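Long-range contacts in kelch-like protein 7 (Homo sapiens, PDB 3II7), which serves as the substrate-specific adapter of a CUL3-RBX1 E3 ubiquitin ligase, its kelch-repeat domain being the part described here: residues P42-A50 / G62-D73; G87-L95 / T106-L117. One frame throughout, in Å; residues are numbered along the deposited sequence. Where two conformers were deposited one is given.

Interaction 1: P42-A50 / G62-D73. With EDO (1,2-ethanediol), chain P; EDO (1,2-ethanediol), chain G; EDO (1,2-ethanediol), chain H; EDO (1,2-ethanediol), chain O.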
loop_
_atom_site.group_PDB
_atom_site.type_symbol
_atom_site.label_atom_id
_atom_site.label_comp_id
_atom_site.label_asym_id
_atom_site.label_seq_id
_atom_site.Cartn_x
_atom_site.Cartn_y
_atom_site.Cartn_z
ATOM N N PRO A 42 10.605 18.134 2.075
ATOM C CA PRO A 42 10.180 19.473 2.467
ATOM C C PRO A 42 8.642 19.647 2.550
ATOM O O PRO A 42 8.155 20.766 2.669
ATOM C CB PRO A 42 10.730 20.308 1.332
ATOM C CG PRO A 42 10.487 19.454 0.138
ATOM C CD PRO A 42 10.717 18.034 0.607
ATOM N N PHE A 43 7.908 18.540 2.521
ATOM C CA PHE A 43 6.426 18.558 2.597
ATOM C C PHE A 43 5.937 17.944 3.881
ATOM O O PHE A 43 6.456 16.908 4.333
ATOM C CB PHE A 43 5.822 17.801 1.418
ATOM C CG PHE A 43 6.217 18.368 0.079
ATOM C CD1 PHE A 43 5.781 19.625 -0.305
ATOM C CD2 PHE A 43 7.016 17.649 -0.791
ATOM C CE1 PHE A 43 6.151 20.155 -1.522
ATOM C CE2 PHE A 43 7.389 18.179 -2.014
ATOM C CZ PHE A 43 6.951 19.438 -2.373
ATOM N N GLU A 44 4.917 18.579 4.458
ATOM C CA GLU A 44 4.313 18.118 5.693
ATOM C C GLU A 44 3.535 16.823 5.465
ATOM O O GLU A 44 3.127 16.521 4.335
ATOM C CB GLU A 44 3.395 19.191 6.246
ATOM C CG GLU A 44 4.142 20.415 6.721
ATOM C CD GLU A 44 3.282 21.338 7.560
ATOM O OE1 GLU A 44 2.049 21.377 7.344
ATOM O OE2 GLU A 44 3.845 22.019 8.443
ATOM N N LYS A 45 3.321 16.079 6.544
ATOM C CA LYS A 45 2.582 14.842 6.518
ATOM C C LYS A 45 1.207 15.051 5.923
ATOM O O LYS A 45 0.545 16.053 6.220
ATOM C CB LYS A 45 2.316 14.346 7.941
ATOM C CG LYS A 45 3.480 13.965 8.753
ATOM C CD LYS A 45 3.096 13.881 10.254
ATOM C CE LYS A 45 2.470 12.559 10.601
ATOM N NZ LYS A 45 3.508 11.508 10.642
ATOM N N ARG A 46 0.783 14.073 5.123
ATOM C CA ARG A 46 -0.582 13.973 4.648
ATOM C C ARG A 46 -1.324 12.944 5.473
ATOM O O ARG A 46 -0.736 11.914 5.877
ATOM C CB ARG A 46 -0.615 13.479 3.212
ATOM C CG ARG A 46 0.018 14.380 2.216
ATOM C CD ARG A 46 -0.269 13.930 0.816
ATOM N NE ARG A 46 0.456 14.729 -0.163
ATOM C CZ ARG A 46 0.044 14.984 -1.413
ATOM N NH1 ARG A 46 -1.118 14.522 -1.866
ATOM N NH2 ARG A 46 0.785 15.734 -2.206
ATOM N N ARG A 47 -2.609 13.189 5.696
ATOM C CA ARG A 47 -3.505 12.191 6.295
ATOM C C ARG A 47 -4.091 11.288 5.216
ATOM O O ARG A 47 -4.686 11.779 4.284
ATOM C CB ARG A 47 -4.665 12.886 7.017
ATOM C CG ARG A 47 -5.669 11.935 7.658
ATOM C CD ARG A 47 -6.953 12.659 8.121
ATOM N NE ARG A 47 -6.650 13.706 9.087
ATOM C CZ ARG A 47 -6.596 15.020 8.819
ATOM N NH1 ARG A 47 -6.846 15.494 7.596
ATOM N NH2 ARG A 47 -6.298 15.874 9.791
ATOM N N ASP A 48 -3.941 9.970 5.386
ATOM C CA ASP A 48 -4.620 8.981 4.564
ATOM C C ASP A 48 -4.370 9.151 3.051
ATOM O O ASP A 48 -5.294 9.126 2.252
ATOM C CB ASP A 48 -6.114 8.983 4.896
ATOM C CG ASP A 48 -6.387 8.516 6.342
ATOM O OD1 ASP A 48 -5.614 7.657 6.844
ATOM O OD2 ASP A 48 -7.341 9.013 6.940
ATOM N N ALA A 49 -3.111 9.357 2.689
ATOM C CA ALA A 49 -2.695 9.403 1.260
ATOM C C ALA A 49 -2.215 8.025 0.788
ATOM O O ALA A 49 -2.405 7.000 1.479
ATOM C CB ALA A 49 -1.599 10.471 1.065
ATOM N N ALA A 50 -1.651 7.996 -0.414
ATOM C CA ALA A 50 -1.087 6.788 -1.008
ATOM C C ALA A 50 0.195 7.128 -1.723
ATOM O O ALA A 50 0.424 8.280 -2.074
ATOM C CB ALA A 50 -2.074 6.149 -1.989
ATOM N N GLY A 62 -3.222 12.022 -3.142
ATOM C CA GLY A 62 -4.403 11.912 -2.310
ATOM C C GLY A 62 -4.164 12.371 -0.887
ATOM O O GLY A 62 -3.128 13.009 -0.564
ATOM N N GLY A 63 -5.123 12.069 -0.025
ATOM C CA GLY A 63 -5.042 12.461 1.344
ATOM C C GLY A 63 -5.410 13.910 1.594
ATOM O O GLY A 63 -5.817 14.659 0.684
ATOM N N SER A 64 -5.261 14.303 2.841
ATOM C CA SER A 64 -5.711 15.614 3.285
ATOM C C SER A 64 -4.820 16.169 4.373
ATOM O O SER A 64 -4.051 15.439 5.002
ATOM C CB SER A 64 -7.142 15.509 3.809
ATOM O OG SER A 64 -7.251 14.534 4.857
ATOM N N GLN A 65 -4.943 17.482 4.576
ATOM C CA GLN A 65 -4.421 18.162 5.738
ATOM C C GLN A 65 -5.646 18.878 6.330
ATOM O O GLN A 65 -6.545 18.188 6.817
ATOM C CB GLN A 65 -3.242 19.045 5.341
ATOM C CG GLN A 65 -1.958 18.196 5.095
ATOM C CD GLN A 65 -1.029 18.762 4.020
ATOM O OE1 GLN A 65 -1.385 19.692 3.314
ATOM N NE2 GLN A 65 0.179 18.181 3.896
ATOM N N LEU A 66 -5.737 20.212 6.252
ATOM C CA LEU A 66 -6.983 20.900 6.629
ATOM C C LEU A 66 -8.094 20.601 5.596
ATOM O O LEU A 66 -9.266 20.468 5.947
ATOM C CB LEU A 66 -6.758 22.424 6.777
ATOM C CG LEU A 66 -6.263 22.888 8.161
ATOM C CD1 LEU A 66 -7.362 22.706 9.215
ATOM C CD2 LEU A 66 -4.969 22.168 8.586
ATOM N N PHE A 67 -7.693 20.467 4.327
ATOM C CA PHE A 67 -8.607 20.211 3.224
ATOM C C PHE A 67 -8.023 19.075 2.378
ATOM O O PHE A 67 -6.863 18.682 2.580
ATOM C CB PHE A 67 -8.785 21.491 2.375
ATOM C CG PHE A 67 -9.283 22.696 3.172
ATOM C CD1 PHE A 67 -10.569 22.706 3.712
ATOM C CD2 PHE A 67 -8.463 23.802 3.381
ATOM C CE1 PHE A 67 -11.037 23.817 4.454
ATOM C CE2 PHE A 67 -8.921 24.915 4.117
ATOM C CZ PHE A 67 -10.208 24.909 4.652
ATOM N N PRO A 68 -8.817 18.533 1.441
ATOM C CA PRO A 68 -8.289 17.527 0.503
ATOM C C PRO A 68 -7.146 18.108 -0.345
ATOM O O PRO A 68 -7.240 19.250 -0.809
ATOM C CB PRO A 68 -9.509 17.189 -0.364
ATOM C CG PRO A 68 -10.685 17.594 0.475
ATOM C CD PRO A 68 -10.261 18.757 1.236
ATOM N N ILE A 69 -6.072 17.350 -0.516
ATOM C CA ILE A 69 -4.902 17.835 -1.272
ATOM C C ILE A 69 -5.053 17.523 -2.756
ATOM O O ILE A 69 -5.392 16.389 -3.140
ATOM C CB ILE A 69 -3.604 17.242 -0.739
ATOM C CG1 ILE A 69 -3.411 17.605 0.726
ATOM C CG2 ILE A 69 -2.432 17.743 -1.549
ATOM C CD1 ILE A 69 -2.431 16.669 1.429
ATOM N N LYS A 70 -4.790 18.534 -3.591
ATOM C CA LYS A 70 -4.985 18.413 -5.039
ATOM C C LYS A 70 -3.669 18.252 -5.808
ATOM O O LYS A 70 -3.678 18.012 -7.003
ATOM C CB LYS A 70 -5.738 19.645 -5.561
ATOM C CG LYS A 70 -7.076 19.884 -4.849
ATOM C CD LYS A 70 -7.886 20.962 -5.564
ATOM C CE LYS A 70 -9.112 21.347 -4.740
ATOM N NZ LYS A 70 -9.857 22.463 -5.334
ATOM N N ARG A 71 -2.553 18.386 -5.101
ATOM C CA ARG A 71 -1.235 18.274 -5.671
ATOM C C ARG A 71 -0.659 16.868 -5.461
ATOM O O ARG A 71 -0.877 16.256 -4.423
ATOM C CB ARG A 71 -0.343 19.246 -4.931
ATOM C CG ARG A 71 1.008 19.424 -5.494
ATOM C CD ARG A 71 1.778 20.469 -4.659
ATOM N NE ARG A 71 2.144 19.939 -3.359
ATOM C CZ ARG A 71 1.622 20.290 -2.189
ATOM N NH1 ARG A 71 0.717 21.270 -2.078
ATOM N NH2 ARG A 71 2.036 19.672 -1.100
ATOM N N MET A 72 0.140 16.401 -6.434
ATOM C CA MET A 72 0.905 15.135 -6.321
ATOM C C MET A 72 2.353 15.517 -6.138
ATOM O O MET A 72 2.907 16.250 -6.953
ATOM C CB MET A 72 0.733 14.320 -7.630
ATOM C CG MET A 72 1.509 13.051 -7.738
ATOM S SD MET A 72 0.737 11.984 -8.997
ATOM C CE MET A 72 1.154 12.871 -10.488
ATOM N N ASP A 73 2.958 15.057 -5.057
ATOM C CA ASP A 73 4.376 15.348 -4.801
ATOM C C ASP A 73 5.215 14.165 -5.249
ATOM O O ASP A 73 4.852 13.005 -5.005
ATOM C CB ASP A 73 4.574 15.701 -3.341
ATOM C CG ASP A 73 3.912 17.003 -2.976
ATOM O OD1 ASP A 73 3.944 17.960 -3.812
ATOM O OD2 ASP A 73 3.327 17.084 -1.856
HETATM C C1 EDO P . -5.274 21.255 1.021
HETATM O O1 EDO P . -5.652 22.620 0.806
HETATM C C2 EDO P . -4.478 21.129 2.311
HETATM O O2 EDO P . -5.205 21.686 3.430
HETATM C C1 EDO G . 3.308 11.307 4.448
HETATM O O1 EDO G . 2.520 12.293 3.778
HETATM C C2 EDO G . 2.440 10.364 5.277
HETATM O O2 EDO G . 1.756 11.090 6.330
HETATM C C1 EDO H . -0.609 8.127 4.586
HETATM O O1 EDO H . -1.014 9.490 4.530
HETATM C C2 EDO H . -1.310 7.351 5.677
HETATM O O2 EDO H . -1.113 5.953 5.427
HETATM C C1 EDO O . -3.561 22.826 -4.090
HETATM O O1 EDO O . -3.653 22.440 -5.466
HETATM C C2 EDO O . -3.079 21.635 -3.272
HETATM O O2 EDO O . -4.123 21.112 -2.436
HETATM O O HOH W 1 2.163 17.859 2.206
HETATM O O HOH W 2 3.026 15.838 0.443
HETATM O O HOH W 3 -3.160 14.512 -4.393
#
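The carboxylate of D73 lies flat under the ring of F43, the two planes only 5° apart and D73 CG over the ring centre, while P42 CG sits over the opposite face toward its rim. An acid stacked on an aromatic face would probably be unfavourable with its charge unbalanced; R71 and R46 probably balance it. R71, of the same strand, grips D73 side-on, with NE 2.7 Å from D73 OD1 and NH2 bonded to OD2, each oxygen using its syn lone pair. R46 comes from across: its NH2 forms a salt bridge to D73 OD2 at 2.9 Å, entering from above the carboxylate, with the guanidinium and carboxylate planes at 90°. The R46 chain, extended from CG to NE, carries its end between two backbone carbonyls. NH1 bonds G62 O at 2.8 Å, in the carbonyl plane, and both NH1 and NH2 converge on R71 O. I69 CG2 lies over one face of this guanidinium, toward its rim, and I69 CD1 touches R46 CG at 3.4 Å. G62 and G63 form the double glycine of a kelch repeat, following strand 57-61 in the four-stranded blade of a β-propeller, and 42-50 is the loop leading into that blade. G63 has no side chain; one would run into R47 O and A49 CB, and its absence lets the backbones close to a single antiparallel bridge, with R47 N 2.8 Å from S64 O and S64 N returning to R47 O. Beyond it R47 NH1 bonds Q65 O at 2.8 Å, in the carbonyl plane; in the conformer given, S64 OG also accepts from R47 NH1. Q65 NE2 turns back to K45 O, 3.2 Å away, approaching from above the carbonyl plane.

Interaction 2: G87-L95 / T106-L117; sequences GPPTPRDSL and TSGGSEVGNSAL. With EDO (1,2-ethanediol), chain X.
The guanidinium of R92 has L95 CD1 over the centre of one face, while its edge is ringed by oxygens of both segments. NE meets G108 O at 2.6 Å, nearly in line with the carbonyl bond, and NH1 turns back to T90 O at 2.9 Å, within 2° of the guanidinium plane. The third bond, from NH2 to T106 OG1, is longer at 3.2 Å and tilted 25° from that plane; T106 OG1 is also bonded to E121 O. Outside the two segments NH1 forms a salt bridge with E121, whose carboxylate also takes T90 OG1, giving the buried charge a mate. CG of R92 stands between its own backbone N and carbonyl carbon (chi1 54°), and from there the chain runs extended across G108, its CD touching L117 CD1 at 3.9 Å. A leucine in place of R92 would probably cost G108 O and T90 O this donor and leave the E121 carboxylate without its arginine partner. Beside this, D93 and S110 pair as a single antiparallel bridge, D93 N to S110 O at 2.9 Å and S110 N to D93 O at 2.8 Å. G109 CA lies against D93 O, where a side chain would clash. At the outer margin T90 CG2 meets E111 OE2 at 3.4 Å, the side chains crossing at about a right angle, and water 4 donates to both P91 O and E111 OE2. The arrangement joins the end of one propeller blade to the next: the loop between strands 81-86 and 96-100 packs on the double glycine G108-G109 that follows strand 103-107, as is characteristic of the kelch-repeat β-propeller.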
loop_
_atom_site.group_PDB
_atom_site.type_symbol
_atom_site.label_atom_id
_atom_site.label_comp_id
_atom_site.label_asym_id
_atom_site.label_seq_id
_atom_site.Cartn_x
_atom_site.Cartn_y
_atom_site.Cartn_z
ATOM N N GLY A 87 -2.662 16.385 -8.968
ATOM C CA GLY A 87 -2.898 15.053 -8.464
ATOM C C GLY A 87 -4.128 14.476 -9.052
ATOM O O GLY A 87 -4.565 14.925 -10.121
ATOM N N PRO A 88 -4.732 13.471 -8.355
ATOM C CA PRO A 88 -5.848 12.880 -9.003
ATOM C C PRO A 88 -6.942 13.919 -9.193
ATOM O O PRO A 88 -7.119 14.783 -8.325
ATOM C CB PRO A 88 -6.273 11.746 -8.040
ATOM C CG PRO A 88 -5.919 12.237 -6.700
ATOM C CD PRO A 88 -4.677 13.144 -6.917
ATOM N N PRO A 89 -7.654 13.843 -10.319
ATOM C CA PRO A 89 -8.769 14.722 -10.603
ATOM C C PRO A 89 -9.773 14.793 -9.457
ATOM O O PRO A 89 -10.357 15.846 -9.241
ATOM C CB PRO A 89 -9.399 14.098 -11.849
ATOM C CG PRO A 89 -8.274 13.423 -12.544
ATOM C CD PRO A 89 -7.340 12.965 -11.473
ATOM N N THR A 90 -9.965 13.684 -8.735
ATOM C CA THR A 90 -10.879 13.642 -7.592
ATOM C C THR A 90 -10.063 13.450 -6.319
ATOM O O THR A 90 -9.625 12.343 -6.021
ATOM C CB THR A 90 -11.902 12.524 -7.710
ATOM O OG1 THR A 90 -12.675 12.704 -8.901
ATOM C CG2 THR A 90 -12.838 12.526 -6.508
ATOM N N PRO A 91 -9.836 14.540 -5.573
ATOM C CA PRO A 91 -9.102 14.384 -4.313
ATOM C C PRO A 91 -9.900 13.532 -3.354
ATOM O O PRO A 91 -11.134 13.649 -3.287
ATOM C CB PRO A 91 -8.963 15.814 -3.792
ATOM C CG PRO A 91 -9.157 16.696 -4.989
ATOM C CD PRO A 91 -10.121 15.955 -5.872
ATOM N N ARG A 92 -9.208 12.633 -2.668
ATOM C CA ARG A 92 -9.852 11.686 -1.765
ATOM C C ARG A 92 -8.827 11.051 -0.829
ATOM O O ARG A 92 -7.611 11.010 -1.130
ATOM C CB ARG A 92 -10.598 10.610 -2.535
ATOM C CG ARG A 92 -9.787 9.897 -3.535
ATOM C CD ARG A 92 -10.680 9.469 -4.649
ATOM N NE ARG A 92 -10.128 8.379 -5.401
ATOM C CZ ARG A 92 -9.404 8.484 -6.498
ATOM N NH1 ARG A 92 -9.080 9.658 -6.991
ATOM N NH2 ARG A 92 -9.003 7.370 -7.111
ATOM N N ASP A 93 -9.342 10.576 0.305
ATOM C CA ASP A 93 -8.549 9.954 1.354
ATOM C C ASP A 93 -8.712 8.430 1.288
ATOM O O ASP A 93 -9.737 7.938 0.849
ATOM C CB ASP A 93 -9.057 10.413 2.734
ATOM C CG ASP A 93 -8.658 11.864 3.082
ATOM O OD1 ASP A 93 -8.088 12.563 2.246
ATOM O OD2 ASP A 93 -8.922 12.289 4.231
ATOM N N SER A 94 -7.715 7.730 1.793
ATOM C CA SER A 94 -7.769 6.249 1.974
ATOM C C SER A 94 -7.918 5.515 0.631
ATOM O O SER A 94 -8.457 4.408 0.559
ATOM C CB SER A 94 -8.876 5.874 2.984
ATOM O OG SER A 94 -8.644 6.548 4.243
ATOM N N LEU A 95 -7.441 6.161 -0.423
ATOM C CA LEU A 95 -7.330 5.548 -1.758
ATOM C C LEU A 95 -6.106 4.624 -1.773
ATOM O O LEU A 95 -5.266 4.684 -0.877
ATOM C CB LEU A 95 -7.210 6.636 -2.826
ATOM C CG LEU A 95 -5.878 7.382 -2.996
ATOM C CD1 LEU A 95 -6.042 8.404 -4.112
ATOM C CD2 LEU A 95 -5.390 8.031 -1.711
ATOM N N THR A 106 -4.973 4.851 -9.416
ATOM C CA THR A 106 -5.528 5.215 -8.099
ATOM C C THR A 106 -6.932 4.711 -8.011
ATOM O O THR A 106 -7.708 4.876 -8.950
ATOM C CB THR A 106 -5.455 6.751 -7.848
ATOM O OG1 THR A 106 -6.287 7.451 -8.760
ATOM C CG2 THR A 106 -4.000 7.258 -8.003
ATOM N N SER A 107 -7.279 4.079 -6.884
ATOM C CA SER A 107 -8.608 3.471 -6.710
ATOM C C SER A 107 -9.229 3.745 -5.380
ATOM O O SER A 107 -8.572 3.777 -4.346
ATOM C CB SER A 107 -8.537 1.935 -6.872
ATOM O OG SER A 107 -7.749 1.363 -5.824
ATOM N N GLY A 108 -10.548 3.905 -5.419
ATOM C CA GLY A 108 -11.332 3.997 -4.222
ATOM C C GLY A 108 -11.023 5.207 -3.387
ATOM O O GLY A 108 -10.630 6.275 -3.912
ATOM N N GLY A 109 -11.221 5.052 -2.079
ATOM C CA GLY A 109 -11.065 6.174 -1.145
ATOM C C GLY A 109 -12.385 6.845 -0.860
ATOM O O GLY A 109 -13.417 6.390 -1.304
ATOM N N SER A 110 -12.330 7.932 -0.086
ATOM C CA SER A 110 -13.509 8.632 0.398
ATOM C C SER A 110 -13.310 10.102 0.175
ATOM O O SER A 110 -12.199 10.604 0.292
ATOM C CB SER A 110 -13.726 8.389 1.911
ATOM O OG SER A 110 -12.566 8.693 2.668
ATOM N N GLU A 111 -14.398 10.788 -0.137
ATOM C CA GLU A 111 -14.460 12.242 -0.105
ATOM C C GLU A 111 -15.302 12.603 1.125
ATOM O O GLU A 111 -15.767 11.726 1.863
ATOM C CB GLU A 111 -15.173 12.793 -1.342
ATOM C CG GLU A 111 -14.513 12.572 -2.699
ATOM C CD GLU A 111 -15.445 12.992 -3.846
ATOM O OE1 GLU A 111 -16.468 12.300 -4.070
ATOM O OE2 GLU A 111 -15.163 14.015 -4.509
ATOM N N VAL A 112 -15.516 13.892 1.331
ATOM C CA VAL A 112 -16.579 14.335 2.232
ATOM C C VAL A 112 -17.943 13.929 1.604
ATOM O O VAL A 112 -18.160 14.083 0.392
ATOM C CB VAL A 112 -16.504 15.859 2.487
ATOM C CG1 VAL A 112 -15.197 16.207 3.192
ATOM C CG2 VAL A 112 -16.631 16.639 1.175
ATOM N N GLY A 113 -18.836 13.368 2.417
ATOM C CA GLY A 113 -20.175 12.985 1.937
ATOM C C GLY A 113 -20.239 11.645 1.219
ATOM O O GLY A 113 -21.243 11.322 0.567
ATOM N N ASN A 114 -19.179 10.849 1.337
ATOM C CA ASN A 114 -19.193 9.508 0.766
ATOM C C ASN A 114 -18.177 8.613 1.495
ATOM O O ASN A 114 -16.971 8.894 1.498
ATOM C CB ASN A 114 -18.926 9.591 -0.762
ATOM C CG ASN A 114 -19.836 8.664 -1.586
ATOM O OD1 ASN A 114 -20.237 7.587 -1.131
ATOM N ND2 ASN A 114 -20.153 9.088 -2.810
ATOM N N SER A 115 -18.679 7.544 2.111
ATOM C CA SER A 115 -17.844 6.596 2.874
ATOM C C SER A 115 -16.835 5.866 1.981
ATOM O O SER A 115 -15.699 5.580 2.413
ATOM C CB SER A 115 -18.723 5.547 3.555
ATOM O OG SER A 115 -19.205 4.598 2.597
ATOM N N ALA A 116 -17.245 5.532 0.748
ATOM C CA ALA A 116 -16.331 4.846 -0.151
ATOM C C ALA A 116 -16.714 4.985 -1.618
ATOM O O ALA A 116 -17.876 4.931 -1.962
ATOM C CB ALA A 116 -16.219 3.375 0.226
ATOM N N LEU A 117 -15.694 5.118 -2.485
ATOM C CA LEU A 117 -15.893 5.299 -3.912
ATOM C C LEU A 117 -15.445 4.078 -4.730
ATOM O O LEU A 117 -14.597 3.293 -4.292
ATOM C CB LEU A 117 -15.088 6.518 -4.380
ATOM C CG LEU A 117 -15.442 7.882 -3.802
ATOM C CD1 LEU A 117 -14.555 8.956 -4.435
ATOM C CD2 LEU A 117 -16.885 8.211 -4.035
HETATM C C1 EDO X . -19.767 5.615 -4.201
HETATM O O1 EDO X . -20.399 5.631 -2.915
HETATM C C2 EDO X . -20.760 5.997 -5.294
HETATM O O2 EDO X . -21.997 5.301 -5.107
HETATM O O HOH W 4 -13.054 15.265 -3.805
HETATM O O HOH W 5 -10.892 7.737 5.138
#

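Interactions 1 and 2 follow one another along the chain, their centres 12 Å apart, at corresponding places in two successive blades of the propeller. Each sets the loop entering a blade against the double glycine after that blade's second strand, and each has an arginine reaching the carbonyl of the first glycine. The two also touch directly: K70 O lies 2.7 Å from G87 N and D48 O 2.8 Å from S94 N, both probable hydrogen bonds, while I69 O packs against P91 CB at 3.7 Å. In the S64 conformer given, S64 OG and D93 OD2 add a side-chain hydrogen bond between them.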